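Local structure of glycosylation Associate Protein 3 (Streptococcus agalactiae serotype V, 6OYC) at residues L64-L74 with L103-K114; N150-E158 with V190-L198. The protein belongs to the Gap123 complex and probably supports glycosylation and export of adhesins by the accessory Sec system, perhaps by binding sugar. All coordinates share one frame; numbering follows the deposited sequence.

Overall arrangement
The two contacts lie in different parts of the chain, their centres 31 Å apart and their nearest atoms about 8 Å apart, and they follow one another in sequence. Contact 1 lies in an antiparallel sheet, where strand 107-111 pairs with strand 69-78, and this sheet packs against the four-stranded antiparallel sheet that includes strands 84-91 and 118-125. Contact 2 lays the loop that follows strand 130-140 along strand 191-193, an outermost strand of a five-stranded parallel sheet. Strand 130-140 pairs with strand 69-78 of contact 1, and unmodelled residues 143-149 separate it from contact 2. An all-beta part, consistent with a carbohydrate-binding fold, is thus followed by an alpha/beta part.

Contact 1: L64-L74 with L103-K114; sequences LRKGTRYSLSL and LKKDSIIFIYPK
F110 brings the end of its ring to Y70 CB at the apolar centre, off-centre on the ring face, with CZ 3.7 Å from that CB. Chi1 of 66° sets the F110 ring between its own backbone N and carbonyl carbon, bringing its end back toward strand 69-74, and the two rings meet obliquely, planes at 31°. L72 CB and L64 CD1 border the edge of the F110 ring. L64 then puts CB over the middle of the Y112 ring, 3.7 Å from its centroid, while CD2 of the same leucine lies on a face of the Y70 ring. Farther along, L103 CD2 fills the corner between L72 and L74. These large apolar groups suit a face packed on V86, I88 and I121 of the second sheet.

The backbones form an antiparallel ladder: Y70 pairs with F110 and L72 with I108, each through two hydrogen bonds. R69, S71 and S73 share the other face with I109 and I111; R69 CG rests 3.9 Å from I111 CG1. At the type II beta turn from R65 to T68, G67 takes a positive phi that suits glycine, and its N reaches Y112 O at 2.7 Å. K66 NZ bonds K114 O from above the carbonyl plane and also A116 O. Y70 OH accepts directly from R65 N and Y112 OH reaches L64 N through a water, so polar bonds as well as apolar side chains hold the loop leading into strand 69-74.

Contact 2: N150-E158 with V190-L198; sequences NLSTEFTIE and VELVSNPSL
E191 turns its carboxylate toward the backbone of F155 and T156, the chain bending at chi2 (-77°) so that OE1 receives T156 N at 3.3 Å. The N-H points almost straight at the oxygen, 172°, yet arrives from above the carboxylate plane. F155 starts toward the strand, with CB 4.2 Å from V193 CG1, but its ring leads away to L164 and to L208 and A215 of helix 206-218; a large aromatic suits this place because it spans from the strand to the helix. V193 is branched and compact, and it sets CG1 against the loop backbone, 3.5 Å from T153 O.

Strand 191-193 is an outermost strand of the parallel sheet, hydrogen-bonded to strand 163-168 on one side, and the irregular 150-158 loop runs along it on the other without forming a ladder. S194 N donates to S152 O at 3.1 Å, approaching well out of the carbonyl plane.

L151 crosses L192 obliquely, CD1 4.1 Å from L192 CB; its CG also lies 4.0 Å from S194 CB, where a small serine leaves room for the leucine and spends its hydroxyl on V169 O. The puckered ring of P196 sets CB and CG alongside S152 OG, both at 3.8 Å. Just before it, N195 closes an Asx turn through OD1, 2.9 Å from S197 N, while its ND2 reaches S202 O.

Contact 1: L64-L74 with L103-K114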
loop_
_atom_site.group_PDB
_atom_site.type_symbol
_atom_site.label_atom_id
_atom_site.label_comp_id
_atom_site.label_asym_id
_atom_site.label_seq_id
_atom_site.Cartn_x
_atom_site.Cartn_y
_atom_site.Cartn_z
ATOM N N LEU C 64 -5.722 -19.686 4.217
ATOM C CA LEU C 64 -5.333 -19.696 5.621
ATOM C C LEU C 64 -5.159 -21.131 6.109
ATOM O O LEU C 64 -5.610 -22.087 5.469
ATOM C CB LEU C 64 -6.373 -18.958 6.480
ATOM C CG LEU C 64 -6.642 -17.488 6.106
ATOM C CD1 LEU C 64 -7.603 -16.821 7.097
ATOM C CD2 LEU C 64 -5.337 -16.682 5.999
ATOM N N ARG C 65 -4.489 -21.284 7.245
ATOM C CA ARG C 65 -4.202 -22.607 7.802
ATOM C C ARG C 65 -5.083 -22.877 9.024
ATOM O O ARG C 65 -5.130 -22.066 9.958
ATOM C CB ARG C 65 -2.717 -22.744 8.183
ATOM C CG ARG C 65 -1.703 -22.230 7.135
ATOM C CD ARG C 65 -2.010 -22.802 5.773
ATOM N NE ARG C 65 -0.857 -22.844 4.870
ATOM C CZ ARG C 65 -0.626 -21.984 3.872
ATOM N NH1 ARG C 65 -1.462 -20.954 3.622
ATOM N NH2 ARG C 65 0.461 -22.160 3.118
ATOM N N LYS C 66 -5.757 -24.032 9.024
ATOM C CA LYS C 66 -6.635 -24.391 10.131
ATOM C C LYS C 66 -5.854 -24.455 11.434
ATOM O O LYS C 66 -4.834 -25.141 11.528
ATOM C CB LYS C 66 -7.311 -25.735 9.872
ATOM C CG LYS C 66 -8.206 -25.804 8.614
ATOM C CD LYS C 66 -8.522 -27.266 8.294
ATOM C CE LYS C 66 -9.205 -27.439 6.957
ATOM N NZ LYS C 66 -10.620 -27.773 7.156
ATOM N N GLY C 67 -6.327 -23.725 12.441
ATOM C CA GLY C 67 -5.667 -23.695 13.728
ATOM C C GLY C 67 -4.646 -22.592 13.913
ATOM O O GLY C 67 -4.149 -22.421 15.027
ATOM N N THR C 68 -4.316 -21.836 12.868
ATOM C CA THR C 68 -3.408 -20.703 13.000
ATOM C C THR C 68 -4.186 -19.467 13.450
ATOM O O THR C 68 -5.387 -19.336 13.183
ATOM C CB THR C 68 -2.686 -20.472 11.663
ATOM O OG1 THR C 68 -1.801 -21.572 11.434
ATOM C CG2 THR C 68 -1.884 -19.142 11.609
ATOM N N ARG C 69 -3.509 -18.592 14.196
ATOM C CA ARG C 69 -4.097 -17.334 14.642
ATOM C C ARG C 69 -3.863 -16.250 13.602
ATOM O O ARG C 69 -2.770 -16.136 13.053
ATOM C CB ARG C 69 -3.486 -16.869 15.962
ATOM C CG ARG C 69 -3.727 -17.757 17.163
ATOM C CD ARG C 69 -3.252 -17.083 18.473
ATOM N NE ARG C 69 -1.839 -16.693 18.435
ATOM C CZ ARG C 69 -0.827 -17.531 18.642
ATOM N NH1 ARG C 69 -1.070 -18.808 18.905
ATOM N NH2 ARG C 69 0.428 -17.096 18.590
ATOM N N TYR C 70 -4.873 -15.423 13.370
ATOM C CA TYR C 70 -4.721 -14.286 12.485
ATOM C C TYR C 70 -5.304 -13.028 13.118
ATOM O O TYR C 70 -6.212 -13.076 13.954
ATOM C CB TYR C 70 -5.378 -14.543 11.123
ATOM C CG TYR C 70 -4.793 -15.723 10.385
ATOM C CD1 TYR C 70 -3.736 -15.565 9.489
ATOM C CD2 TYR C 70 -5.313 -17.007 10.574
ATOM C CE1 TYR C 70 -3.208 -16.664 8.799
ATOM C CE2 TYR C 70 -4.798 -18.101 9.892
ATOM C CZ TYR C 70 -3.751 -17.924 9.009
ATOM O OH TYR C 70 -3.253 -19.023 8.354
ATOM N N SER C 71 -4.760 -11.898 12.685
ATOM C CA SER C 71 -5.235 -10.575 13.053
ATOM C C SER C 71 -5.926 -9.919 11.859
ATOM O O SER C 71 -5.385 -9.906 10.746
ATOM C CB SER C 71 -4.073 -9.699 13.520
ATOM O OG SER C 71 -4.522 -8.377 13.733
ATOM N N LEU C 72 -7.115 -9.371 12.091
ATOM C CA LEU C 72 -7.831 -8.592 11.090
ATOM C C LEU C 72 -8.043 -7.194 11.634
ATOM O O LEU C 72 -8.565 -7.030 12.743
ATOM C CB LEU C 72 -9.169 -9.223 10.735
ATOM C CG LEU C 72 -9.975 -8.532 9.631
ATOM C CD1 LEU C 72 -9.268 -8.689 8.284
ATOM C CD2 LEU C 72 -11.373 -9.130 9.596
ATOM N N SER C 73 -7.631 -6.198 10.857
ATOM C CA SER C 73 -7.685 -4.801 11.253
ATOM C C SER C 73 -8.490 -4.017 10.233
ATOM O O SER C 73 -8.410 -4.284 9.029
ATOM C CB SER C 73 -6.279 -4.195 11.364
ATOM O OG SER C 73 -5.466 -5.001 12.182
ATOM N N LEU C 74 -9.245 -3.037 10.722
ATOM C CA LEU C 74 -10.012 -2.132 9.879
ATOM C C LEU C 74 -9.344 -0.764 9.888
ATOM O O LEU C 74 -9.110 -0.189 10.953
ATOM C CB LEU C 74 -11.455 -2.027 10.365
ATOM C CG LEU C 74 -12.325 -0.922 9.756
ATOM C CD1 LEU C 74 -12.737 -1.227 8.318
ATOM C CD2 LEU C 74 -13.549 -0.721 10.618
ATOM N N LEU C 103 -15.614 -7.812 13.835
ATOM C CA LEU C 103 -14.674 -6.754 14.157
ATOM C C LEU C 103 -15.461 -5.453 14.216
ATOM O O LEU C 103 -16.070 -5.045 13.224
ATOM C CB LEU C 103 -13.560 -6.705 13.115
ATOM C CG LEU C 103 -12.778 -5.427 12.843
ATOM C CD1 LEU C 103 -12.072 -5.007 14.093
ATOM C CD2 LEU C 103 -11.776 -5.697 11.730
ATOM N N LYS C 104 -15.489 -4.832 15.387
ATOM C CA LYS C 104 -16.225 -3.599 15.607
ATOM C C LYS C 104 -15.332 -2.394 15.829
ATOM O O LYS C 104 -15.627 -1.316 15.311
ATOM C CB LYS C 104 -17.168 -3.759 16.803
ATOM C CG LYS C 104 -18.309 -4.750 16.536
ATOM C CD LYS C 104 -19.672 -4.197 16.978
ATOM C CE LYS C 104 -20.782 -5.247 16.888
ATOM N NZ LYS C 104 -22.047 -4.821 17.578
ATOM N N LYS C 105 -14.235 -2.540 16.572
ATOM C CA LYS C 105 -13.421 -1.365 16.851
ATOM C C LYS C 105 -12.267 -1.300 15.861
ATOM O O LYS C 105 -12.432 -0.734 14.776
ATOM C CB LYS C 105 -12.935 -1.357 18.308
ATOM C CG LYS C 105 -14.064 -1.058 19.324
ATOM C CD LYS C 105 -13.560 -0.622 20.712
ATOM C CE LYS C 105 -14.683 -0.620 21.765
ATOM N NZ LYS C 105 -15.553 0.597 21.723
ATOM N N ASP C 106 -11.117 -1.884 16.197
ATOM C CA ASP C 106 -9.900 -1.714 15.406
ATOM C C ASP C 106 -9.386 -3.016 14.815
ATOM O O ASP C 106 -9.046 -3.067 13.623
ATOM C CB ASP C 106 -8.772 -1.113 16.262
ATOM C CG ASP C 106 -9.101 0.251 16.814
ATOM O OD1 ASP C 106 -9.330 1.186 16.011
ATOM O OD2 ASP C 106 -9.091 0.387 18.062
ATOM N N SER C 107 -9.254 -4.051 15.646
ATOM C CA SER C 107 -8.656 -5.307 15.244
ATOM C C SER C 107 -9.273 -6.431 16.062
ATOM O O SER C 107 -9.869 -6.208 17.118
ATOM C CB SER C 107 -7.141 -5.282 15.423
ATOM O OG SER C 107 -6.814 -4.960 16.760
ATOM N N ILE C 108 -9.159 -7.646 15.533
ATOM C CA ILE C 108 -9.483 -8.861 16.265
ATOM C C ILE C 108 -8.429 -9.898 15.919
ATOM O O ILE C 108 -7.713 -9.800 14.921
ATOM C CB ILE C 108 -10.899 -9.429 15.965
ATOM C CG1 ILE C 108 -11.045 -9.781 14.485
ATOM C CG2 ILE C 108 -12.001 -8.470 16.426
ATOM C CD1 ILE C 108 -12.398 -10.428 14.151
ATOM N N ILE C 109 -8.329 -10.894 16.775
ATOM C CA ILE C 109 -7.516 -12.062 16.514
ATOM C C ILE C 109 -8.437 -13.263 16.581
ATOM O O ILE C 109 -9.204 -13.409 17.539
ATOM C CB ILE C 109 -6.353 -12.178 17.510
ATOM C CG1 ILE C 109 -5.430 -10.969 17.350
ATOM C CG2 ILE C 109 -5.577 -13.477 17.275
ATOM C CD1 ILE C 109 -4.173 -11.038 18.195
ATOM N N PHE C 110 -8.380 -14.105 15.562
ATOM C CA PHE C 110 -9.222 -15.284 15.501
ATOM C C PHE C 110 -8.355 -16.453 15.075
ATOM O O PHE C 110 -7.287 -16.269 14.486
ATOM C CB PHE C 110 -10.370 -15.097 14.507
ATOM C CG PHE C 110 -9.905 -14.976 13.064
ATOM C CD1 PHE C 110 -9.517 -13.743 12.552
ATOM C CD2 PHE C 110 -9.838 -16.093 12.239
ATOM C CE1 PHE C 110 -9.080 -13.619 11.237
ATOM C CE2 PHE C 110 -9.400 -15.984 10.926
ATOM C CZ PHE C 110 -9.015 -14.742 10.420
ATOM N N ILE C 111 -8.833 -17.661 15.364
ATOM C CA ILE C 111 -8.239 -18.882 14.838
ATOM C C ILE C 111 -9.031 -19.318 13.614
ATOM O O ILE C 111 -10.258 -19.405 13.666
ATOM C CB ILE C 111 -8.208 -19.987 15.905
ATOM C CG1 ILE C 111 -7.014 -19.758 16.838
ATOM C CG2 ILE C 111 -8.134 -21.347 15.250
ATOM C CD1 ILE C 111 -7.260 -20.254 18.227
ATOM N N TYR C 112 -8.341 -19.553 12.507
ATOM C CA TYR C 112 -9.003 -20.113 11.340
ATOM C C TYR C 112 -9.486 -21.512 11.702
ATOM O O TYR C 112 -8.655 -22.382 11.997
ATOM C CB TYR C 112 -8.055 -20.155 10.146
ATOM C CG TYR C 112 -8.709 -20.535 8.834
ATOM C CD1 TYR C 112 -9.693 -19.721 8.247
ATOM C CD2 TYR C 112 -8.327 -21.702 8.159
ATOM C CE1 TYR C 112 -10.282 -20.074 7.020
ATOM C CE2 TYR C 112 -8.901 -22.055 6.932
ATOM C CZ TYR C 112 -9.880 -21.244 6.368
ATOM O OH TYR C 112 -10.450 -21.620 5.163
ATOM N N PRO C 113 -10.792 -21.765 11.718
ATOM C CA PRO C 113 -11.310 -22.968 12.379
ATOM C C PRO C 113 -11.161 -24.225 11.532
ATOM O O PRO C 113 -11.012 -24.168 10.312
ATOM C CB PRO C 113 -12.784 -22.628 12.600
ATOM C CG PRO C 113 -13.106 -21.695 11.502
ATOM C CD PRO C 113 -11.873 -20.868 11.280
ATOM N N LYS C 114 -11.248 -25.379 12.225
ATOM C CA LYS C 114 -10.997 -26.683 11.610
ATOM C C LYS C 114 -12.021 -27.041 10.543
ATOM O O LYS C 114 -11.696 -27.779 9.612
ATOM C CB LYS C 114 -10.987 -27.802 12.654
ATOM C CG LYS C 114 -9.674 -28.072 13.397
ATOM C CD LYS C 114 -9.024 -26.816 13.940
ATOM C CE LYS C 114 -9.646 -26.515 15.288
ATOM N NZ LYS C 114 -8.983 -25.414 16.012
HETATM O O HOH W 1 -8.533 -20.153 3.442
#

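Contact 2: N150-E158 with V190-L198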
loop_
_atom_site.group_PDB
_atom_site.type_symbol
_atom_site.label_atom_id
_atom_site.label_comp_id
_atom_site.label_asym_id
_atom_site.label_seq_id
_atom_site.Cartn_x
_atom_site.Cartn_y
_atom_site.Cartn_z
ATOM N N ASN C 150 8.169 3.739 15.076
ATOM C CA ASN C 150 7.646 4.017 13.742
ATOM C C ASN C 150 8.728 4.625 12.827
ATOM O O ASN C 150 9.898 4.736 13.226
ATOM C CB ASN C 150 6.429 4.945 13.836
ATOM C CG ASN C 150 5.569 4.922 12.576
ATOM O OD1 ASN C 150 5.525 3.924 11.851
ATOM N ND2 ASN C 150 4.887 6.029 12.308
ATOM N N LEU C 151 8.324 5.015 11.612
ATOM C CA LEU C 151 9.223 5.467 10.553
ATOM C C LEU C 151 8.614 6.679 9.862
ATOM O O LEU C 151 7.484 6.602 9.380
ATOM C CB LEU C 151 9.463 4.345 9.537
ATOM C CG LEU C 151 10.766 4.358 8.741
ATOM C CD1 LEU C 151 11.935 4.646 9.659
ATOM C CD2 LEU C 151 10.966 3.023 8.046
ATOM N N SER C 152 9.367 7.785 9.786
ATOM C CA SER C 152 8.825 9.051 9.295
ATOM C C SER C 152 9.672 9.692 8.199
ATOM O O SER C 152 10.574 9.054 7.657
ATOM C CB SER C 152 8.671 10.032 10.452
ATOM O OG SER C 152 8.020 11.214 10.020
ATOM N N THR C 153 9.381 10.958 7.864
ATOM C CA THR C 153 10.128 11.689 6.842
ATOM C C THR C 153 11.450 12.249 7.358
ATOM O O THR C 153 12.306 12.623 6.548
ATOM C CB THR C 153 9.294 12.847 6.286
ATOM O OG1 THR C 153 8.803 13.648 7.366
ATOM C CG2 THR C 153 8.115 12.331 5.490
ATOM N N GLU C 154 11.630 12.316 8.675
ATOM C CA GLU C 154 12.824 12.924 9.245
ATOM C C GLU C 154 14.045 12.052 9.008
ATOM O O GLU C 154 13.991 10.828 9.145
ATOM C CB GLU C 154 12.644 13.146 10.750
ATOM C CG GLU C 154 11.547 14.153 11.127
ATOM C CD GLU C 154 10.811 13.779 12.413
ATOM O OE1 GLU C 154 9.974 12.842 12.367
ATOM O OE2 GLU C 154 11.062 14.423 13.465
ATOM N N PHE C 155 15.152 12.700 8.661
ATOM C CA PHE C 155 16.459 12.070 8.579
ATOM C C PHE C 155 17.489 13.050 9.123
ATOM O O PHE C 155 17.266 14.265 9.138
ATOM C CB PHE C 155 16.812 11.682 7.138
ATOM C CG PHE C 155 16.834 12.855 6.184
ATOM C CD1 PHE C 155 15.684 13.248 5.520
ATOM C CD2 PHE C 155 18.001 13.571 5.962
ATOM C CE1 PHE C 155 15.694 14.328 4.645
ATOM C CE2 PHE C 155 18.017 14.655 5.089
ATOM C CZ PHE C 155 16.858 15.031 4.430
ATOM N N THR C 156 18.640 12.527 9.539
ATOM C CA THR C 156 19.679 13.360 10.131
ATOM C C THR C 156 20.972 13.317 9.322
ATOM O O THR C 156 21.360 12.272 8.784
ATOM C CB THR C 156 19.943 12.960 11.582
ATOM O OG1 THR C 156 20.509 14.079 12.273
ATOM C CG2 THR C 156 20.881 11.761 11.669
ATOM N N ILE C 157 21.614 14.480 9.219
ATOM C CA ILE C 157 22.924 14.636 8.602
ATOM C C ILE C 157 23.894 15.110 9.668
ATOM O O ILE C 157 23.607 16.071 10.388
ATOM C CB ILE C 157 22.899 15.641 7.441
ATOM C CG1 ILE C 157 22.020 15.116 6.320
ATOM C CG2 ILE C 157 24.322 15.892 6.926
ATOM C CD1 ILE C 157 22.698 14.027 5.588
ATOM N N GLU C 158 25.040 14.461 9.760
ATOM C CA GLU C 158 26.075 14.947 10.652
ATOM C C GLU C 158 27.110 15.732 9.854
ATOM O O GLU C 158 27.248 15.555 8.640
ATOM C CB GLU C 158 26.711 13.787 11.417
ATOM C CG GLU C 158 25.861 13.350 12.622
ATOM C CD GLU C 158 25.833 11.842 12.826
ATOM O OE1 GLU C 158 26.681 11.141 12.224
ATOM O OE2 GLU C 158 24.957 11.362 13.587
ATOM N N VAL C 190 22.935 4.185 5.435
ATOM C CA VAL C 190 21.659 4.638 4.888
ATOM C C VAL C 190 20.790 5.234 5.991
ATOM O O VAL C 190 20.921 4.885 7.168
ATOM C CB VAL C 190 20.925 3.478 4.168
ATOM C CG1 VAL C 190 20.120 2.644 5.150
ATOM C CG2 VAL C 190 20.063 4.019 3.058
ATOM N N GLU C 191 19.887 6.132 5.594
ATOM C CA GLU C 191 18.817 6.650 6.439
ATOM C C GLU C 191 17.476 6.192 5.867
ATOM O O GLU C 191 17.174 6.455 4.696
ATOM C CB GLU C 191 18.861 8.179 6.507
ATOM C CG GLU C 191 20.023 8.761 7.295
ATOM C CD GLU C 191 19.803 8.662 8.790
ATOM O OE1 GLU C 191 18.822 9.272 9.285
ATOM O OE2 GLU C 191 20.600 7.958 9.461
ATOM N N LEU C 192 16.674 5.520 6.690
ATOM C CA LEU C 192 15.366 5.036 6.271
ATOM C C LEU C 192 14.293 6.087 6.508
ATOM O O LEU C 192 14.208 6.664 7.598
ATOM C CB LEU C 192 14.993 3.755 7.011
ATOM C CG LEU C 192 16.082 2.698 7.100
ATOM C CD1 LEU C 192 15.556 1.482 7.846
ATOM C CD2 LEU C 192 16.531 2.323 5.724
ATOM N N VAL C 193 13.452 6.306 5.501
ATOM C CA VAL C 193 12.288 7.161 5.657
ATOM C C VAL C 193 11.086 6.455 5.051
ATOM O O VAL C 193 11.214 5.521 4.255
ATOM C CB VAL C 193 12.487 8.558 5.025
ATOM C CG1 VAL C 193 13.491 9.372 5.860
ATOM C CG2 VAL C 193 12.963 8.443 3.584
ATOM N N SER C 194 9.904 6.897 5.470
ATOM C CA SER C 194 8.662 6.343 4.958
ATOM C C SER C 194 7.550 7.347 5.220
ATOM O O SER C 194 7.758 8.383 5.853
ATOM C CB SER C 194 8.347 4.987 5.594
ATOM O OG SER C 194 7.386 4.281 4.829
ATOM N N ASN C 195 6.371 7.032 4.700
ATOM C CA ASN C 195 5.181 7.820 4.995
ATOM C C ASN C 195 4.728 7.532 6.423
ATOM O O ASN C 195 4.571 6.363 6.796
ATOM C CB ASN C 195 4.067 7.488 4.003
ATOM C CG ASN C 195 2.942 8.494 4.033
ATOM O OD1 ASN C 195 2.555 8.984 5.094
ATOM N ND2 ASN C 195 2.406 8.810 2.860
ATOM N N PRO C 196 4.519 8.554 7.253
ATOM C CA PRO C 196 4.131 8.308 8.645
ATOM C C PRO C 196 2.632 8.216 8.887
ATOM O O PRO C 196 2.236 7.792 9.983
ATOM C CB PRO C 196 4.726 9.525 9.370
ATOM C CG PRO C 196 4.619 10.616 8.363
ATOM C CD PRO C 196 4.802 9.978 7.002
ATOM N N SER C 197 1.799 8.573 7.907
ATOM C CA SER C 197 0.358 8.560 8.095
ATOM C C SER C 197 -0.168 7.126 8.202
ATOM O O SER C 197 0.530 6.141 7.930
ATOM C CB SER C 197 -0.344 9.310 6.960
ATOM O OG SER C 197 -0.457 8.528 5.791
ATOM N N LEU C 198 -1.421 7.015 8.628
ATOM C CA LEU C 198 -2.041 5.705 8.771
ATOM C C LEU C 198 -2.686 5.210 7.489
ATOM O O LEU C 198 -2.777 3.996 7.270
ATOM C CB LEU C 198 -3.090 5.750 9.876
ATOM C CG LEU C 198 -2.617 6.600 11.051
ATOM C CD1 LEU C 198 -3.750 6.821 12.037
ATOM C CD2 LEU C 198 -1.403 5.937 11.722
#